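Local coordinates for haloalkane dehalogenase (Mycobacterium rhodesiae, PDB 4MJ3), which probably hydrolyses the carbon-halogen bond of haloalkanes to yield an alcohol and a halide ion, using an alpha/beta-hydrolase fold, at residues V49-G54 against P67-A72; A72-V77 against T296-N301. All coordinates share one frame; numbering follows the deposited sequence.

Contact 1 of 2, residues V49-G54 against P67-A72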
ATOM      1  N   VAL A  49     -11.432  -5.759   5.707  1.00 13.90           N
ATOM      2  CA  VAL A  49     -10.119  -6.028   5.130  1.00 14.06           C
ATOM      3  C   VAL A  49      -9.658  -4.720   4.499  1.00 14.18           C
ATOM      4  O   VAL A  49     -10.292  -4.226   3.562  1.00 16.23           O
ATOM      5  CB  VAL A  49     -10.196  -7.126   4.075  1.00 14.65           C
ATOM      6  CG1 VAL A  49      -8.817  -7.401   3.483  1.00 14.58           C
ATOM      7  CG2 VAL A  49     -10.817  -8.384   4.681  1.00 18.74           C
ATOM      8  N   LEU A  50      -8.587  -4.160   5.031  1.00 12.78           N
ATOM      9  CA  LEU A  50      -8.065  -2.876   4.555  1.00 11.60           C
ATOM     10  C   LEU A  50      -6.927  -3.121   3.603  1.00 12.66           C
ATOM     11  O   LEU A  50      -5.907  -3.711   3.980  1.00 10.57           O
ATOM     12  CB  LEU A  50      -7.602  -2.021   5.736  1.00 14.27           C
ATOM     13  CG  LEU A  50      -6.995  -0.673   5.372  1.00 13.67           C
ATOM     14  CD1 LEU A  50      -7.991   0.223   4.659  1.00 16.30           C
ATOM     15  CD2 LEU A  50      -6.511  -0.025   6.653  1.00 14.22           C
ATOM     16  N   LEU A  51      -7.088  -2.645   2.366  1.00 11.80           N
ATOM     17  CA  LEU A  51      -6.166  -2.917   1.279  1.00 11.13           C
ATOM     18  C   LEU A  51      -5.360  -1.672   0.956  1.00 10.63           C
ATOM     19  O   LEU A  51      -5.910  -0.691   0.464  1.00 11.33           O
ATOM     20  CB  LEU A  51      -6.950  -3.336   0.029  1.00 13.23           C
ATOM     21  CG  LEU A  51      -7.924  -4.508   0.210  1.00 16.03           C
ATOM     22  CD1 LEU A  51      -8.886  -4.604  -0.963  1.00 19.46           C
ATOM     23  CD2 LEU A  51      -7.174  -5.807   0.395  1.00 16.53           C
ATOM     24  N   LEU A  52      -4.066  -1.705   1.259  1.00  9.50           N
ATOM     25  CA  LEU A  52      -3.216  -0.539   1.052  1.00  9.59           C
ATOM     26  C   LEU A  52      -2.210  -0.758  -0.061  1.00  9.41           C
ATOM     27  O   LEU A  52      -1.482  -1.756  -0.074  1.00  9.88           O
ATOM     28  CB  LEU A  52      -2.496  -0.149   2.351  1.00  9.89           C
ATOM     29  CG  LEU A  52      -3.396   0.204   3.545  1.00 11.94           C
ATOM     30  CD1 LEU A  52      -2.546   0.751   4.695  1.00 13.63           C
ATOM     31  CD2 LEU A  52      -4.497   1.187   3.176  1.00 12.66           C
ATOM     32  N   HIS A  53      -2.212   0.173  -1.007  1.00  9.94           N
ATOM     33  CA  HIS A  53      -1.321   0.162  -2.149  1.00  9.54           C
ATOM     34  C   HIS A  53      -0.116   1.023  -1.832  1.00  9.53           C
ATOM     35  O   HIS A  53      -0.097   1.773  -0.852  1.00 11.84           O
ATOM     36  CB  HIS A  53      -2.039   0.745  -3.358  1.00 10.11           C
ATOM     37  CG  HIS A  53      -2.127   2.236  -3.325  1.00 10.43           C
ATOM     38  ND1 HIS A  53      -1.122   3.045  -3.791  1.00 10.94           N
ATOM     39  CD2 HIS A  53      -3.052   3.063  -2.785  1.00 10.97           C
ATOM     40  CE1 HIS A  53      -1.440   4.307  -3.585  1.00 10.50           C
ATOM     41  NE2 HIS A  53      -2.607   4.346  -2.984  1.00 10.38           N
ATOM     42  N   GLY A  54       0.900   0.915  -2.683  1.00 10.62           N
ATOM     43  CA  GLY A  54       2.088   1.725  -2.554  1.00  9.53           C
ATOM     44  C   GLY A  54       2.433   2.491  -3.814  1.00  9.57           C
ATOM     45  O   GLY A  54       1.570   2.969  -4.545  1.00  9.40           O
ATOM     46  N   PRO A  67     -13.586  -8.373  -5.501  1.00 15.59           N
ATOM     47  CA  PRO A  67     -14.740  -9.253  -5.663  1.00 17.26           C
ATOM     48  C   PRO A  67     -14.642 -10.576  -4.905  1.00 17.58           C
ATOM     49  O   PRO A  67     -15.645 -11.074  -4.427  1.00 19.00           O
ATOM     50  CB  PRO A  67     -14.794  -9.494  -7.175  1.00 18.26           C
ATOM     51  CG  PRO A  67     -14.115  -8.310  -7.772  1.00 17.58           C
ATOM     52  CD  PRO A  67     -13.008  -8.006  -6.810  1.00 15.99           C
ATOM     53  N   VAL A  68     -13.442 -11.125  -4.786  1.00 15.80           N
ATOM     54  CA  VAL A  68     -13.212 -12.365  -4.029  1.00 16.40           C
ATOM     55  C   VAL A  68     -13.507 -12.145  -2.536  1.00 16.37           C
ATOM     56  O   VAL A  68     -14.199 -12.939  -1.913  1.00 17.11           O
ATOM     57  CB  VAL A  68     -11.759 -12.854  -4.193  1.00 16.50           C
ATOM     58  CG1 VAL A  68     -11.487 -14.074  -3.326  1.00 16.50           C
ATOM     59  CG2 VAL A  68     -11.475 -13.161  -5.662  1.00 18.55           C
ATOM     60  N   LEU A  69     -13.033 -11.031  -2.003  1.00 17.12           N
ATOM     61  CA  LEU A  69     -13.234 -10.704  -0.594  1.00 17.52           C
ATOM     62  C   LEU A  69     -14.722 -10.484  -0.319  1.00 17.28           C
ATOM     63  O   LEU A  69     -15.269 -10.991   0.654  1.00 16.92           O
ATOM     64  CB  LEU A  69     -12.405  -9.460  -0.224  1.00 16.17           C
ATOM     65  CG  LEU A  69     -10.890  -9.630  -0.370  1.00 17.58           C
ATOM     66  CD1 LEU A  69     -10.195  -8.296  -0.195  1.00 16.68           C
ATOM     67  CD2 LEU A  69     -10.322 -10.655   0.608  1.00 18.36           C
ATOM     68  N   VAL A  70     -15.383  -9.751  -1.207  1.00 17.92           N
ATOM     69  CA  VAL A  70     -16.811  -9.466  -1.074  1.00 18.00           C
ATOM     70  C   VAL A  70     -17.659 -10.736  -1.156  1.00 18.67           C
ATOM     71  O   VAL A  70     -18.579 -10.922  -0.355  1.00 17.81           O
ATOM     72  CB  VAL A  70     -17.257  -8.452  -2.152  1.00 20.23           C
ATOM     73  CG1 VAL A  70     -18.783  -8.357  -2.229  1.00 22.25           C
ATOM     74  CG2 VAL A  70     -16.636  -7.085  -1.867  1.00 19.43           C
ATOM     75  N   GLU A  71     -17.345 -11.615  -2.104  1.00 18.64           N
ATOM     76  CA  GLU A  71     -18.087 -12.873  -2.245  1.00 20.79           C
ATOM     77  C   GLU A  71     -17.925 -13.753  -0.998  1.00 21.30           C
ATOM     78  O   GLU A  71     -18.846 -14.486  -0.629  1.00 20.04           O
ATOM     79  CB  GLU A  71     -17.636 -13.616  -3.491  1.00 24.50           C
ATOM     80  CG  GLU A  71     -18.529 -14.813  -3.839  1.00 30.06           C
ATOM     81  CD  GLU A  71     -18.164 -16.120  -3.159  1.00 36.15           C
ATOM     82  OE1 GLU A  71     -17.145 -16.230  -2.430  1.00 38.79           O
ATOM     83  OE2 GLU A  71     -18.940 -17.066  -3.390  1.00 38.91           O
ATOM     84  N   ALA A  72     -16.778 -13.640  -0.336  1.00 20.24           N
ATOM     85  CA  ALA A  72     -16.506 -14.377   0.901  1.00 20.24           C
ATOM     86  C   ALA A  72     -17.198 -13.785   2.121  1.00 20.20           C
ATOM     87  O   ALA A  72     -17.057 -14.310   3.223  1.00 20.41           O
ATOM     88  CB  ALA A  72     -14.998 -14.457   1.143  1.00 21.17           C
TER
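Val49 begins the contact from strand 48-52, its side chain running nearly perpendicular to that of Leu69. CG1 stands anti to the backbone N (chi1 -180°) and is the branch that meets Leu69, with 4.0 Å between Val49 CG1 and Leu69 CD1. A beta-branched residue suits this place, for it favours the extended backbone and keeps a methyl close to the strand. Leu50, next in line, faces away from the helix. Leu51 returns to the helix side, and the branched ends of Leu51 and Leu69 meet head-on: Leu51 CD2 is 4.0 Å from Leu69 CD1, and Leu51 CD1 lies at the same separation. One methyl of Leu69 thus rests against three methyls of the strand, a buried, purely apolar meeting in which leucine has the length to bridge helix and sheet. CB of Leu69 already points at the strand, and with CG anti to the carbonyl carbon (chi1 -62°) the side chain continues that line, bringing CD1 in among the strand methyls. Past the strand end, His53 ND1 donates to Gly54 O at 2.8 Å, near the ring plane and onto a lone pair, while His53 NE2 is bonded to Leu81 N; the ring is thereby held at both nitrogens. This is the first strand and helix of a beta-alpha-beta unit, the right-handed crossover of alpha/beta folds. Helix 66-71 lies over strand 48-52, Val68 packs on helix 282-300, and Val49 and Leu51 also touch Val120 of strand 117-121.

Contact 2 of 2, residues A72-V77 against T296-N301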
ATOM      1  N   ALA A  72     -16.778 -13.640  -0.336  1.00 20.24           N
ATOM      2  CA  ALA A  72     -16.506 -14.377   0.901  1.00 20.24           C
ATOM      3  C   ALA A  72     -17.198 -13.785   2.121  1.00 20.20           C
ATOM      4  O   ALA A  72     -17.057 -14.310   3.223  1.00 20.41           O
ATOM      5  CB  ALA A  72     -14.998 -14.457   1.143  1.00 21.17           C
ATOM      6  N   GLY A  73     -17.907 -12.670   1.955  1.00 19.78           N
ATOM      7  CA  GLY A  73     -18.666 -12.069   3.051  1.00 21.58           C
ATOM      8  C   GLY A  73     -17.882 -11.040   3.851  1.00 19.55           C
ATOM      9  O   GLY A  73     -18.315 -10.618   4.931  1.00 19.47           O
ATOM     10  N   LEU A  74     -16.736 -10.626   3.323  1.00 18.97           N
ATOM     11  CA  LEU A  74     -15.901  -9.621   3.984  1.00 18.57           C
ATOM     12  C   LEU A  74     -16.209  -8.233   3.430  1.00 19.74           C
ATOM     13  O   LEU A  74     -16.793  -8.090   2.350  1.00 17.83           O
ATOM     14  CB  LEU A  74     -14.419  -9.961   3.781  1.00 18.54           C
ATOM     15  CG  LEU A  74     -14.056 -11.390   4.227  1.00 18.85           C
ATOM     16  CD1 LEU A  74     -12.646 -11.750   3.802  1.00 18.94           C
ATOM     17  CD2 LEU A  74     -14.235 -11.517   5.732  1.00 19.92           C
ATOM     18  N   ARG A  75     -15.812  -7.212   4.185  1.00 18.42           N
ATOM     19  CA  ARG A  75     -15.935  -5.827   3.756  1.00 16.61           C
ATOM     20  C   ARG A  75     -14.559  -5.330   3.319  1.00 16.34           C
ATOM     21  O   ARG A  75     -13.647  -5.197   4.133  1.00 17.27           O
ATOM     22  CB  ARG A  75     -16.473  -4.977   4.901  1.00 16.73           C
ATOM     23  CG  ARG A  75     -16.617  -3.500   4.582  1.00 16.37           C
ATOM     24  CD  ARG A  75     -17.240  -2.756   5.744  1.00 18.19           C
ATOM     25  NE  ARG A  75     -17.047  -1.313   5.609  1.00 19.20           N
ATOM     26  CZ  ARG A  75     -16.932  -0.465   6.625  1.00 19.90           C
ATOM     27  NH1 ARG A  75     -16.949  -0.892   7.882  1.00 19.75           N
ATOM     28  NH2 ARG A  75     -16.792   0.830   6.386  1.00 20.55           N
ATOM     29  N   ALA A  76     -14.432  -5.001   2.038  1.00 16.38           N
ATOM     30  CA  ALA A  76     -13.176  -4.575   1.479  1.00 15.56           C
ATOM     31  C   ALA A  76     -13.127  -3.049   1.429  1.00 15.25           C
ATOM     32  O   ALA A  76     -13.980  -2.406   0.819  1.00 15.70           O
ATOM     33  CB  ALA A  76     -12.996  -5.153   0.083  1.00 15.40           C
ATOM     34  N   VAL A  77     -12.097  -2.493   2.052  1.00 14.43           N
ATOM     35  CA  VAL A  77     -11.867  -1.071   2.048  1.00 12.77           C
ATOM     36  C   VAL A  77     -10.469  -0.828   1.489  1.00 12.56           C
ATOM     37  O   VAL A  77      -9.510  -1.463   1.922  1.00 14.45           O
ATOM     38  CB  VAL A  77     -11.998  -0.499   3.469  1.00 12.89           C
ATOM     39  CG1 VAL A  77     -11.735   0.990   3.465  1.00 12.66           C
ATOM     40  CG2 VAL A  77     -13.383  -0.825   4.013  1.00 16.06           C
ATOM     41  N   THR A 296      -8.836 -17.501   3.417  1.00 15.85           N
ATOM     42  CA  THR A 296      -8.466 -18.699   4.181  1.00 16.64           C
ATOM     43  C   THR A 296      -7.902 -18.334   5.561  1.00 17.31           C
ATOM     44  O   THR A 296      -8.279 -18.928   6.578  1.00 18.24           O
ATOM     45  CB  THR A 296      -7.462 -19.546   3.373  1.00 17.65           C
ATOM     46  OG1 THR A 296      -8.127 -20.076   2.225  1.00 16.87           O
ATOM     47  CG2 THR A 296      -6.874 -20.695   4.204  1.00 19.21           C
ATOM     48  N   PHE A 297      -7.019 -17.335   5.571  1.00 17.40           N
ATOM     49  CA  PHE A 297      -6.386 -16.820   6.794  1.00 16.27           C
ATOM     50  C   PHE A 297      -7.377 -16.187   7.773  1.00 17.54           C
ATOM     51  O   PHE A 297      -7.316 -16.446   8.970  1.00 17.43           O
ATOM     52  CB  PHE A 297      -5.304 -15.828   6.366  1.00 16.91           C
ATOM     53  CG  PHE A 297      -4.705 -15.013   7.472  1.00 16.13           C
ATOM     54  CD1 PHE A 297      -3.896 -15.589   8.434  1.00 16.39           C
ATOM     55  CD2 PHE A 297      -4.869 -13.641   7.478  1.00 16.08           C
ATOM     56  CE1 PHE A 297      -3.303 -14.808   9.419  1.00 17.62           C
ATOM     57  CE2 PHE A 297      -4.264 -12.840   8.449  1.00 14.95           C
ATOM     58  CZ  PHE A 297      -3.487 -13.424   9.415  1.00 16.74           C
ATOM     59  N   VAL A 298      -8.315 -15.402   7.256  1.00 17.77           N
ATOM     60  CA  VAL A 298      -9.372 -14.820   8.068  1.00 17.88           C
ATOM     61  C   VAL A 298     -10.222 -15.912   8.689  1.00 17.50           C
ATOM     62  O   VAL A 298     -10.475 -15.903   9.898  1.00 17.87           O
ATOM     63  CB  VAL A 298     -10.267 -13.842   7.262  1.00 17.98           C
ATOM     64  CG1 VAL A 298     -11.501 -13.440   8.052  1.00 19.03           C
ATOM     65  CG2 VAL A 298      -9.458 -12.608   6.903  1.00 19.20           C
ATOM     66  N   ARG A 299     -10.642 -16.882   7.891  1.00 19.22           N
ATOM     67  CA  ARG A 299     -11.499 -17.942   8.407  1.00 19.99           C
ATOM     68  C   ARG A 299     -10.799 -18.836   9.424  1.00 21.52           C
ATOM     69  O   ARG A 299     -11.451 -19.380  10.318  1.00 20.91           O
ATOM     70  CB  ARG A 299     -12.051 -18.780   7.264  1.00 23.10           C
ATOM     71  CG  ARG A 299     -12.894 -17.900   6.338  1.00 24.90           C
ATOM     72  CD  ARG A 299     -13.705 -18.623   5.294  1.00 26.66           C
ATOM     73  NE  ARG A 299     -14.719 -17.761   4.715  1.00 31.57           N
ATOM     74  CZ  ARG A 299     -15.484 -18.105   3.684  1.00 38.55           C
ATOM     75  NH1 ARG A 299     -15.351 -19.293   3.102  1.00 47.32           N
ATOM     76  NH2 ARG A 299     -16.399 -17.252   3.241  1.00 33.52           N
ATOM     77  N   ALA A 300      -9.489 -19.017   9.260  1.00 18.53           N
ATOM     78  CA  ALA A 300      -8.695 -19.864  10.163  1.00 17.76           C
ATOM     79  C   ALA A 300      -8.404 -19.181  11.487  1.00 19.32           C
ATOM     80  O   ALA A 300      -7.919 -19.834  12.429  1.00 19.99           O
ATOM     81  CB  ALA A 300      -7.376 -20.279   9.494  1.00 17.79           C
ATOM     82  N   ASN A 301      -8.690 -17.882  11.563  1.00 19.03           N
ATOM     83  CA  ASN A 301      -8.427 -17.092  12.756  1.00 21.83           C
ATOM     84  C   ASN A 301      -9.689 -16.324  13.151  1.00 21.55           C
ATOM     85  O   ASN A 301      -9.720 -15.088  13.085  1.00 18.83           O
ATOM     86  CB  ASN A 301      -7.265 -16.136  12.480  1.00 20.91           C
ATOM     87  CG  ASN A 301      -5.948 -16.865  12.331  1.00 22.28           C
ATOM     88  OD1 ASN A 301      -5.319 -17.257  13.319  1.00 19.31           O
ATOM     89  ND2 ASN A 301      -5.523 -17.058  11.093  1.00 21.31           N
TER
HETATM   90  O   HOH W   1     -14.832 -15.160   5.190  1.00 29.06           O
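Arg299 reaches from helix 282-300 to the turn that follows helix 66-71, where its NH2 donates to Ala72 O over 3.0 Å. The bond is bent, with an N-H...O angle of 141°, and the donor is tilted from the carbonyl plane, although the oxygen lies near the plane of the guanidinium, at its edge. A water reinforces the grip: it accepts from Arg299 NE at 2.6 Å and donates to Ala72 O at 3.1 Å, so the carbonyl receives two bonds. The small methyl of Ala72 lets the guanidinium lie close, with 3.8 Å from Ala72 CB to Arg299 NH2. Arginine suits the site because its chain is long and extended from CG to NE; with CG anti to the carbonyl carbon (chi1 -61°), the charged end can span the gap. Its positive charge near the C-terminal end of helix 66-71 is probably favourable. That helix closes in a Schellman motif at Gly73, whose positive phi is easily adopted by glycine, with no beta carbon to crowd the Ala72 carbonyl. Deeper in, Leu74 and Val298, both apolar and buried, lie alongside one another, running antiparallel. Val298 turns CG1, the branch anti to its backbone N (chi1 170°), toward the leucine, and Leu74 CD2 lies 4.1 Å from Val298 CG1. The helix is flanked by strand 140-145, on which Phe297 and Val298 pack at Arg142, while Val295, one turn back, touches Ala72 and Leu74 at the entry to strand 75-79.

In the fold
Contacts 1 and 2 follow each other along the chain, share Ala72, and have centres about 9 Å apart. Their strands, 48-52 and 75-79, are parallel neighbours in the central sheet: Leu51 N lies 2.7 Å from Val77 O and Val49 N 2.8 Å from Arg75 O, both probable hydrogen bonds. The apolar layers also join, with Val49 CG2 at 3.9 Å from Leu74 CD1. Through Leu69 on Val49, Val49 on Leu74 and Leu74 on Val298, helices 66-71 and 282-300 share one apolar layer. Strand 48-52 leads into His53 and Gly54, which, as in related dehalogenases, probably belong to the loop lining the oxyanion hole; the centre of contact 2 is about 18 Å from the centre of the chain, against about 12 Å for contact 1.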